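PDB 3T6C: D-galactonate dehydratase family member RspA from Pantoea ananatis, which shows low D-gluconate dehydratase activity in vitro, converting D-gluconate to 2-dehydro-3-deoxy-D-gluconate with magnesium, though it probably has no significant role in gluconate breakdown in vivo. Local coordinates for residues R287-V301 / K313-I325. Residues are numbered along the deposited sequence; the frame is centred on the assembly and turned at random.
With MG (magnesium ion), chain C; GCO (D-gluconic acid), chain D.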
ATOM      1  N   ARG A 287       0.582 -12.582  10.757  1.00  9.19           N
ATOM      2  CA  ARG A 287       2.015 -12.244  10.782  1.00  6.57           C
ATOM      3  C   ARG A 287       2.284 -10.826  11.268  1.00  8.50           C
ATOM      4  O   ARG A 287       3.427 -10.476  11.492  1.00  9.76           O
ATOM      5  CB  ARG A 287       2.611 -12.500   9.394  1.00  9.81           C
ATOM      6  CG  ARG A 287       2.479 -13.963   8.992  1.00  8.79           C
ATOM      7  CD  ARG A 287       3.453 -14.861   9.754  1.00  7.80           C
ATOM      8  NE  ARG A 287       4.758 -14.865   9.113  1.00  8.06           N
ATOM      9  CZ  ARG A 287       5.737 -15.706   9.433  1.00  5.73           C
ATOM     10  NH1 ARG A 287       5.619 -16.507  10.482  1.00  9.10           N
ATOM     11  NH2 ARG A 287       6.831 -15.776   8.655  1.00  7.23           N
ATOM     12  N   GLN A 288       1.255 -10.013  11.455  0.52  8.38           N
ATOM     13  CA  GLN A 288       1.469  -8.707  12.104  0.52  6.69           C
ATOM     14  C   GLN A 288       1.448  -8.826  13.607  0.52  8.50           C
ATOM     15  O   GLN A 288       1.756  -7.852  14.307  0.52  9.63           O
ATOM     16  CB  GLN A 288       0.413  -7.697  11.638  0.52 10.05           C
ATOM     17  CG  GLN A 288       0.505  -7.456  10.146  0.52  8.94           C
ATOM     18  CD  GLN A 288      -0.527  -6.461   9.643  0.52 16.54           C
ATOM     19  OE1 GLN A 288      -1.429  -6.804   8.853  0.52 18.18           O
ATOM     20  NE2 GLN A 288      -0.415  -5.236  10.103  0.52 15.12           N
ATOM     21  N   GLN A 289       1.045 -10.001  14.108  1.00  8.33           N
ATOM     22  CA  GLN A 289       0.833 -10.256  15.558  1.00  7.36           C
ATOM     23  C   GLN A 289       1.778 -11.255  16.185  1.00  8.51           C
ATOM     24  O   GLN A 289       2.122 -11.097  17.371  1.00 14.83           O
ATOM     25  CB  GLN A 289      -0.624 -10.556  15.898  1.00  8.38           C
ATOM     26  CG  GLN A 289      -1.530  -9.396  15.512  1.00  8.39           C
ATOM     27  CD  GLN A 289      -2.923  -9.559  16.096  1.00 10.71           C
ATOM     28  OE1 GLN A 289      -3.106 -10.166  17.173  1.00 11.10           O
ATOM     29  NE2 GLN A 289      -3.917  -8.998  15.402  1.00  9.00           N
ATOM     30  N   SER A 290       1.978 -12.400  15.537  1.00  7.92           N
ATOM     31  CA  SER A 290       2.661 -13.552  16.171  1.00  7.94           C
ATOM     32  C   SER A 290       4.058 -13.807  15.633  1.00  9.91           C
ATOM     33  O   SER A 290       4.320 -13.628  14.435  1.00  9.93           O
ATOM     34  CB  SER A 290       1.853 -14.824  15.962  1.00 10.54           C
ATOM     35  OG  SER A 290       2.486 -15.864  16.717  1.00 12.58           O
ATOM     36  N   SER A 291       4.964 -14.203  16.535  1.00  7.86           N
ATOM     37  CA  SER A 291       6.317 -14.664  16.186  1.00  8.03           C
ATOM     38  C   SER A 291       6.485 -16.202  16.233  1.00 10.08           C
ATOM     39  O   SER A 291       7.616 -16.688  16.152  1.00 11.25           O
ATOM     40  CB  SER A 291       7.338 -13.911  17.033  1.00 11.39           C
ATOM     41  OG  SER A 291       6.968 -14.042  18.399  1.00 13.93           O
ATOM     42  N   THR A 292       5.401 -16.967  16.437  1.00  8.45           N
ATOM     43  CA  THR A 292       5.518 -18.429  16.337  1.00  7.35           C
ATOM     44  C   THR A 292       5.767 -18.797  14.866  1.00  8.72           C
ATOM     45  O   THR A 292       5.067 -18.318  13.981  1.00  9.78           O
ATOM     46  CB  THR A 292       4.207 -19.059  16.808  1.00  9.76           C
ATOM     47  OG1 THR A 292       4.104 -18.895  18.253  1.00 11.17           O
ATOM     48  CG2 THR A 292       4.077 -20.546  16.388  1.00 10.68           C
ATOM     49  N   PRO A 293       6.786 -19.619  14.577  1.00  7.63           N
ATOM     50  CA  PRO A 293       6.994 -19.939  13.161  1.00  7.11           C
ATOM     51  C   PRO A 293       5.829 -20.698  12.538  1.00  9.36           C
ATOM     52  O   PRO A 293       5.190 -21.510  13.251  1.00  8.31           O
ATOM     53  CB  PRO A 293       8.275 -20.810  13.187  1.00  9.33           C
ATOM     54  CG  PRO A 293       8.971 -20.451  14.504  1.00  8.09           C
ATOM     55  CD  PRO A 293       7.822 -20.212  15.450  1.00  8.29           C
ATOM     56  N   ILE A 294       5.566 -20.453  11.254  1.00  6.86           N
ATOM     57  CA  ILE A 294       4.377 -20.984  10.591  1.00  5.61           C
ATOM     58  C   ILE A 294       4.781 -21.864   9.409  1.00  7.39           C
ATOM     59  O   ILE A 294       5.603 -21.478   8.601  1.00  9.15           O
ATOM     60  CB  ILE A 294       3.477 -19.828  10.065  1.00  7.25           C
ATOM     61  CG1 ILE A 294       2.948 -18.982  11.250  1.00  8.48           C
ATOM     62  CG2 ILE A 294       2.272 -20.355   9.258  1.00  8.06           C
ATOM     63  CD1 ILE A 294       2.108 -19.747  12.269  1.00  9.91           C
ATOM     64  N   ALA A 295       4.171 -23.048   9.319  1.00  8.10           N
ATOM     65  CA  ALA A 295       4.331 -23.923   8.152  1.00  6.80           C
ATOM     66  C   ALA A 295       2.983 -24.035   7.455  1.00  7.78           C
ATOM     67  O   ALA A 295       1.936 -24.137   8.111  1.00  9.89           O
ATOM     68  CB  ALA A 295       4.785 -25.329   8.579  1.00  8.56           C
ATOM     69  N   MET A 296       3.005 -24.036   6.109  1.00  8.09           N
ATOM     70  CA  MET A 296       1.775 -24.209   5.340  1.00  8.00           C
ATOM     71  C   MET A 296       2.072 -24.979   4.108  1.00  7.35           C
ATOM     72  O   MET A 296       3.139 -24.804   3.496  1.00  8.33           O
ATOM     73  CB  MET A 296       1.239 -22.832   4.834  1.00  8.96           C
ATOM     74  CG  MET A 296       0.542 -21.933   5.873  1.00 10.02           C
ATOM     75  SD  MET A 296      -1.145 -22.460   6.250  1.00 11.06           S
ATOM     76  CE  MET A 296      -1.928 -22.351   4.640  1.00 13.14           C
ATOM     77  N   GLY A 297       1.034 -25.678   3.649  1.00  8.42           N
ATOM     78  CA  GLY A 297       0.980 -26.052   2.244  1.00  9.27           C
ATOM     79  C   GLY A 297       0.915 -27.477   1.770  1.00  8.98           C
ATOM     80  O   GLY A 297       1.007 -27.682   0.560  1.00  8.73           O
ATOM     81  N   GLU A 298       0.743 -28.449   2.649  1.00  8.10           N
ATOM     82  CA  GLU A 298       0.586 -29.835   2.152  1.00  6.58           C
ATOM     83  C   GLU A 298      -0.585 -29.939   1.181  1.00  7.33           C
ATOM     84  O   GLU A 298      -0.571 -30.825   0.301  1.00  9.74           O
ATOM     85  CB  GLU A 298       0.408 -30.857   3.313  1.00  9.74           C
ATOM     86  CG  GLU A 298      -0.931 -30.690   4.013  1.00  8.94           C
ATOM     87  CD  GLU A 298      -1.020 -31.473   5.318  1.00 11.14           C
ATOM     88  OE1 GLU A 298      -0.081 -31.417   6.126  1.00  9.75           O
ATOM     89  OE2 GLU A 298      -2.020 -32.160   5.559  1.00  9.46           O
ATOM     90  N   LEU A 299      -1.593 -29.075   1.326  1.00  6.58           N
ATOM     91  CA  LEU A 299      -2.757 -29.091   0.426  1.00  8.08           C
ATOM     92  C   LEU A 299      -2.549 -28.336  -0.898  1.00  9.67           C
ATOM     93  O   LEU A 299      -3.414 -28.393  -1.769  1.00 10.70           O
ATOM     94  CB  LEU A 299      -3.987 -28.472   1.135  1.00  7.72           C
ATOM     95  CG  LEU A 299      -4.714 -29.448   2.054  1.00  8.15           C
ATOM     96  CD1 LEU A 299      -5.673 -28.686   2.985  1.00  9.10           C
ATOM     97  CD2 LEU A 299      -5.544 -30.446   1.172  1.00  7.97           C
ATOM     98  N   PHE A 300      -1.451 -27.583  -1.039  1.00  8.82           N
ATOM     99  CA  PHE A 300      -1.367 -26.665  -2.183  1.00  7.11           C
ATOM    100  C   PHE A 300      -1.183 -27.371  -3.530  1.00  8.22           C
ATOM    101  O   PHE A 300      -0.534 -28.430  -3.627  1.00  9.36           O
ATOM    102  CB  PHE A 300      -0.178 -25.722  -2.016  1.00  7.42           C
ATOM    103  CG  PHE A 300      -0.324 -24.725  -0.898  1.00  9.87           C
ATOM    104  CD1 PHE A 300      -1.537 -24.449  -0.269  1.00  9.14           C
ATOM    105  CD2 PHE A 300       0.804 -24.028  -0.476  1.00 10.62           C
ATOM    106  CE1 PHE A 300      -1.626 -23.467   0.746  1.00  9.44           C
ATOM    107  CE2 PHE A 300       0.732 -23.042   0.495  1.00 11.39           C
ATOM    108  CZ  PHE A 300      -0.455 -22.768   1.144  1.00 10.48           C
ATOM    109  N   VAL A 301      -1.980 -26.925  -4.479  1.00  8.46           N
ATOM    110  CA  VAL A 301      -1.938 -27.369  -5.884  1.00  7.31           C
ATOM    111  C   VAL A 301      -1.657 -26.278  -6.907  1.00  9.54           C
ATOM    112  O   VAL A 301      -1.715 -26.552  -8.153  1.00 11.16           O
ATOM    113  CB  VAL A 301      -3.230 -28.150  -6.209  1.00  9.14           C
ATOM    114  CG1 VAL A 301      -3.326 -29.451  -5.412  1.00 10.15           C
ATOM    115  CG2 VAL A 301      -4.472 -27.290  -5.904  1.00 10.83           C
ATOM    116  N   LYS A 313       6.510 -13.218   3.032  1.00  9.79           N
ATOM    117  CA  LYS A 313       7.111 -13.693   4.292  1.00  8.26           C
ATOM    118  C   LYS A 313       6.024 -14.142   5.277  1.00  6.94           C
ATOM    119  O   LYS A 313       6.143 -13.930   6.504  1.00 10.02           O
ATOM    120  CB  LYS A 313       8.027 -12.627   4.940  1.00  8.75           C
ATOM    121  CG  LYS A 313       8.933 -11.888   3.914  1.00  9.35           C
ATOM    122  CD  LYS A 313       9.823 -12.813   3.099  1.00  8.82           C
ATOM    123  CE  LYS A 313      10.861 -12.031   2.278  1.00  8.16           C
ATOM    124  NZ  LYS A 313      10.156 -11.209   1.189  1.00 10.88           N
ATOM    125  N   LEU A 314       4.969 -14.748   4.737  1.00  7.82           N
ATOM    126  CA  LEU A 314       3.805 -15.113   5.569  1.00  8.90           C
ATOM    127  C   LEU A 314       3.960 -16.491   6.178  1.00  7.54           C
ATOM    128  O   LEU A 314       3.187 -16.862   7.051  1.00  9.08           O
ATOM    129  CB  LEU A 314       2.462 -15.017   4.768  1.00  7.36           C
ATOM    130  CG  LEU A 314       2.255 -13.582   4.257  1.00  9.60           C
ATOM    131  CD1 LEU A 314       0.931 -13.570   3.502  1.00 10.92           C
ATOM    132  CD2 LEU A 314       2.275 -12.528   5.393  1.00 11.72           C
ATOM    133  N   ILE A 315       5.019 -17.212   5.774  1.00  7.24           N
ATOM    134  CA  ILE A 315       5.312 -18.536   6.312  1.00  7.16           C
ATOM    135  C   ILE A 315       6.814 -18.663   6.452  1.00  9.30           C
ATOM    136  O   ILE A 315       7.580 -17.875   5.877  1.00  8.04           O
ATOM    137  CB  ILE A 315       4.785 -19.698   5.436  1.00  8.37           C
ATOM    138  CG1 ILE A 315       5.421 -19.645   4.034  1.00  7.77           C
ATOM    139  CG2 ILE A 315       3.248 -19.596   5.261  1.00  9.56           C
ATOM    140  CD1 ILE A 315       4.960 -20.829   3.118  1.00  8.07           C
ATOM    141  N   ASP A 316       7.229 -19.533   7.337  1.00  8.33           N
ATOM    142  CA  ASP A 316       8.639 -19.887   7.475  1.00  7.23           C
ATOM    143  C   ASP A 316       9.050 -21.206   6.876  1.00  8.97           C
ATOM    144  O   ASP A 316      10.242 -21.450   6.676  1.00  9.15           O
ATOM    145  CB  ASP A 316       8.958 -19.853   8.961  1.00  7.69           C
ATOM    146  CG  ASP A 316       8.485 -18.558   9.574  1.00  9.97           C
ATOM    147  OD1 ASP A 316       7.498 -18.574  10.348  1.00  9.66           O
ATOM    148  OD2 ASP A 316       9.118 -17.504   9.217  1.00  9.77           O
ATOM    149  N   TYR A 317       8.047 -22.057   6.589  1.00  7.61           N
ATOM    150  CA  TYR A 317       8.282 -23.396   6.025  1.00  8.31           C
ATOM    151  C   TYR A 317       7.226 -23.685   5.018  1.00 10.88           C
ATOM    152  O   TYR A 317       6.034 -23.547   5.301  1.00  9.90           O
ATOM    153  CB  TYR A 317       8.192 -24.506   7.121  1.00  8.25           C
ATOM    154  CG  TYR A 317       9.279 -24.354   8.179  1.00  9.25           C
ATOM    155  CD1 TYR A 317       9.042 -23.597   9.329  1.00  7.43           C
ATOM    156  CD2 TYR A 317      10.534 -24.932   8.013  1.00 10.16           C
ATOM    157  CE1 TYR A 317      10.058 -23.410  10.298  1.00  6.98           C
ATOM    158  CE2 TYR A 317      11.559 -24.754   8.984  1.00  8.02           C
ATOM    159  CZ  TYR A 317      11.285 -24.020  10.102  1.00  8.68           C
ATOM    160  OH  TYR A 317      12.262 -23.827  11.054  1.00 10.11           O
ATOM    161  N   ILE A 318       7.654 -24.131   3.846  1.00  7.56           N
ATOM    162  CA  ILE A 318       6.732 -24.550   2.776  1.00  7.14           C
ATOM    163  C   ILE A 318       6.618 -26.080   2.857  1.00  7.20           C
ATOM    164  O   ILE A 318       7.600 -26.817   2.956  1.00  9.80           O
ATOM    165  CB  ILE A 318       7.228 -24.009   1.400  1.00  8.29           C
ATOM    166  CG1 ILE A 318       6.223 -24.385   0.302  1.00  7.14           C
ATOM    167  CG2 ILE A 318       8.551 -24.611   0.988  1.00  7.96           C
ATOM    168  CD1 ILE A 318       4.838 -23.745   0.499  1.00  9.49           C
ATOM    169  N   ARG A 319       5.361 -26.514   2.932  1.00  7.60           N
ATOM    170  CA  ARG A 319       4.953 -27.898   3.230  1.00  6.62           C
ATOM    171  C   ARG A 319       4.520 -28.784   2.074  1.00  8.67           C
ATOM    172  O   ARG A 319       3.879 -29.827   2.306  1.00  9.84           O
ATOM    173  CB  ARG A 319       3.885 -27.925   4.346  1.00  7.96           C
ATOM    174  CG  ARG A 319       4.400 -27.405   5.697  1.00  8.02           C
ATOM    175  CD  ARG A 319       5.060 -28.565   6.480  1.00 10.09           C
ATOM    176  NE  ARG A 319       4.097 -29.659   6.700  1.00  9.44           N
ATOM    177  CZ  ARG A 319       4.415 -30.967   6.727  1.00  9.12           C
ATOM    178  NH1 ARG A 319       5.655 -31.415   6.434  1.00  8.52           N
ATOM    179  NH2 ARG A 319       3.473 -31.874   7.024  1.00  9.16           N
ATOM    180  N   CYS A 320       4.752 -28.349   0.844  1.00  8.08           N
ATOM    181  CA  CYS A 320       4.082 -29.070  -0.256  1.00  7.68           C
ATOM    182  C   CYS A 320       4.285 -30.568  -0.218  1.00  8.62           C
ATOM    183  O   CYS A 320       5.390 -31.094   0.122  1.00  9.63           O
ATOM    184  CB  CYS A 320       4.629 -28.612  -1.588  1.00  7.93           C
ATOM    185  SG  CYS A 320       4.306 -26.823  -1.862  1.00 13.47           S
ATOM    186  N   HIS A 321       3.212 -31.261  -0.638  1.00  9.26           N
ATOM    187  CA  HIS A 321       3.299 -32.688  -0.984  1.00  9.13           C
ATOM    188  C   HIS A 321       3.774 -32.561  -2.421  1.00  8.27           C
ATOM    189  O   HIS A 321       3.011 -32.093  -3.325  1.00 10.56           O
ATOM    190  CB  HIS A 321       1.871 -33.252  -0.877  1.00 10.58           C
ATOM    191  CG  HIS A 321       1.736 -34.723  -1.175  1.00  9.90           C
ATOM    192  ND1 HIS A 321       2.133 -35.700  -0.285  1.00 12.25           N
ATOM    193  CD2 HIS A 321       1.157 -35.366  -2.210  1.00 11.44           C
ATOM    194  CE1 HIS A 321       1.864 -36.890  -0.800  1.00 12.86           C
ATOM    195  NE2 HIS A 321       1.246 -36.711  -1.958  1.00 12.78           N
ATOM    196  N   ILE A 322       5.003 -32.985  -2.700  0.62  9.07           N
ATOM    197  CA  ILE A 322       5.562 -32.596  -3.995  0.62  8.69           C
ATOM    198  C   ILE A 322       4.825 -33.256  -5.163  0.62 10.91           C
ATOM    199  O   ILE A 322       4.823 -32.713  -6.270  0.62  9.73           O
ATOM    200  CB  ILE A 322       7.104 -32.766  -4.102  0.62  6.60           C
ATOM    201  CG1 ILE A 322       7.547 -34.233  -4.038  0.62  8.90           C
ATOM    202  CG2 ILE A 322       7.809 -31.853  -3.067  0.62  9.76           C
ATOM    203  CD1 ILE A 322       9.056 -34.393  -4.305  0.62 11.16           C
ATOM    204  N   SER A 323       4.231 -34.426  -4.949  1.00  9.27           N
ATOM    205  CA  SER A 323       3.452 -34.963  -6.089  1.00  7.90           C
ATOM    206  C   SER A 323       2.212 -34.111  -6.374  1.00  8.54           C
ATOM    207  O   SER A 323       1.744 -34.054  -7.521  1.00 11.11           O
ATOM    208  CB  SER A 323       3.119 -36.448  -5.877  1.00  8.20           C
ATOM    209  OG  SER A 323       2.246 -36.675  -4.760  1.00 10.34           O
ATOM    210  N   SER A 324       1.662 -33.446  -5.357  1.00  7.98           N
ATOM    211  CA  SER A 324       0.497 -32.576  -5.569  1.00 10.09           C
ATOM    212  C   SER A 324       0.849 -31.244  -6.239  1.00  9.71           C
ATOM    213  O   SER A 324      -0.059 -30.526  -6.637  1.00  9.44           O
ATOM    214  CB  SER A 324      -0.266 -32.299  -4.261  1.00 11.31           C
ATOM    215  OG  SER A 324      -0.884 -33.564  -3.910  1.00 16.71           O
ATOM    216  N   ILE A 325       2.138 -30.893  -6.285  1.00  8.66           N
ATOM    217  CA  ILE A 325       2.576 -29.757  -7.096  1.00  7.67           C
ATOM    218  C   ILE A 325       3.240 -30.143  -8.431  1.00  9.14           C
ATOM    219  O   ILE A 325       3.732 -29.282  -9.157  1.00 12.55           O
ATOM    220  CB  ILE A 325       3.276 -28.649  -6.317  1.00  9.48           C
ATOM    221  CG1 ILE A 325       4.411 -29.212  -5.464  1.00  9.77           C
ATOM    222  CG2 ILE A 325       2.207 -27.922  -5.493  1.00 13.17           C
ATOM    223  CD1 ILE A 325       5.706 -29.475  -6.287  1.00 11.72           C
TER
HETATM  224 MG    MG C 501      -0.169 -31.578   8.277  1.00  8.02          MG
HETATM  225  C1  GCO D 601       0.691 -34.344   7.901  1.00 12.63           C
HETATM  226  C2  GCO D 601      -0.640 -34.313   7.250  1.00 13.43           C
HETATM  227  C3  GCO D 601      -1.280 -35.673   7.041  1.00 15.71           C
HETATM  228  C4  GCO D 601      -2.486 -35.565   6.132  1.00 14.54           C
HETATM  229  C5  GCO D 601      -2.573 -36.785   5.248  1.00 14.27           C
HETATM  230  C6  GCO D 601      -3.745 -36.751   4.282  1.00 12.15           C
HETATM  231  O1A GCO D 601       1.447 -35.359   7.839  1.00 11.72           O
HETATM  232  O1B GCO D 601       1.135 -33.261   8.405  1.00  9.42           O
HETATM  233  O2  GCO D 601      -1.415 -33.304   7.842  1.00 10.18           O
HETATM  234  O3  GCO D 601      -1.609 -36.140   8.297  1.00 15.67           O
HETATM  235  O4  GCO D 601      -3.637 -35.460   6.950  1.00 15.51           O
HETATM  236  O5  GCO D 601      -1.399 -36.888   4.532  1.00 13.43           O
HETATM  237  O6  GCO D 601      -3.824 -37.868   3.418  1.00 12.99           O
HETATM  238  O   HOH W   1       1.249 -29.625  -1.924  1.00 16.75           O
HETATM  239  O   HOH W   2       1.083 -28.577   5.639  1.00 10.99           O
HETATM  240  O   HOH W   3      -1.761 -30.220   8.152  1.00  8.61           O
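K313 O accepts two hydrogen bonds from R287, from NE at 3.1 Å and NH2 at 2.9 Å. L314 O lies over one face of the guanidinium. Bends at chi2 and chi3 (-74° and -84°) bring the guanidinium edge to K313 O and D316. I315 sets CG2 against M296 CG at 3.6 Å. D316 meets R287 end-on in a salt bridge, NH1 to OD1 at 2.8 Å and NH2 to OD2 at 2.9 Å. The planes are 52° apart, so NH2 meets OD2 from above the carboxylate. The anti lone pair of OD1 accepts a hydrogen bond from I294 N. I294 O accepts from D316 N and Y317 N. M296 N donates to Y317 O, and R319 N to M296 O, in parallel pairing. I318 CD1 touches the F300 ring edge. R319 sends NH2 to gluconate O1B at 3.0 Å; A346 and a salt bridge of NH2 to E375 also hold it. E298 OE1 binds magnesium at 2.2 Å with D246 and E272; OE2 is hydrogen-bonded to Y103 OH of a neighbouring subunit. Just past the strands' C-terminal ends, where enolase-superfamily active sites lie, E298 and R319 thus serve the gluconate pocket. H321 N donates to a water within hydrogen-bonding distance of G297 O and F300 O. Helix 303-311 joins barrel strands 294-296 and 317-318 as a beta-alpha-beta crossover; strands 270-272 and 344-345 flank them, and helix 328-340 packs on I318.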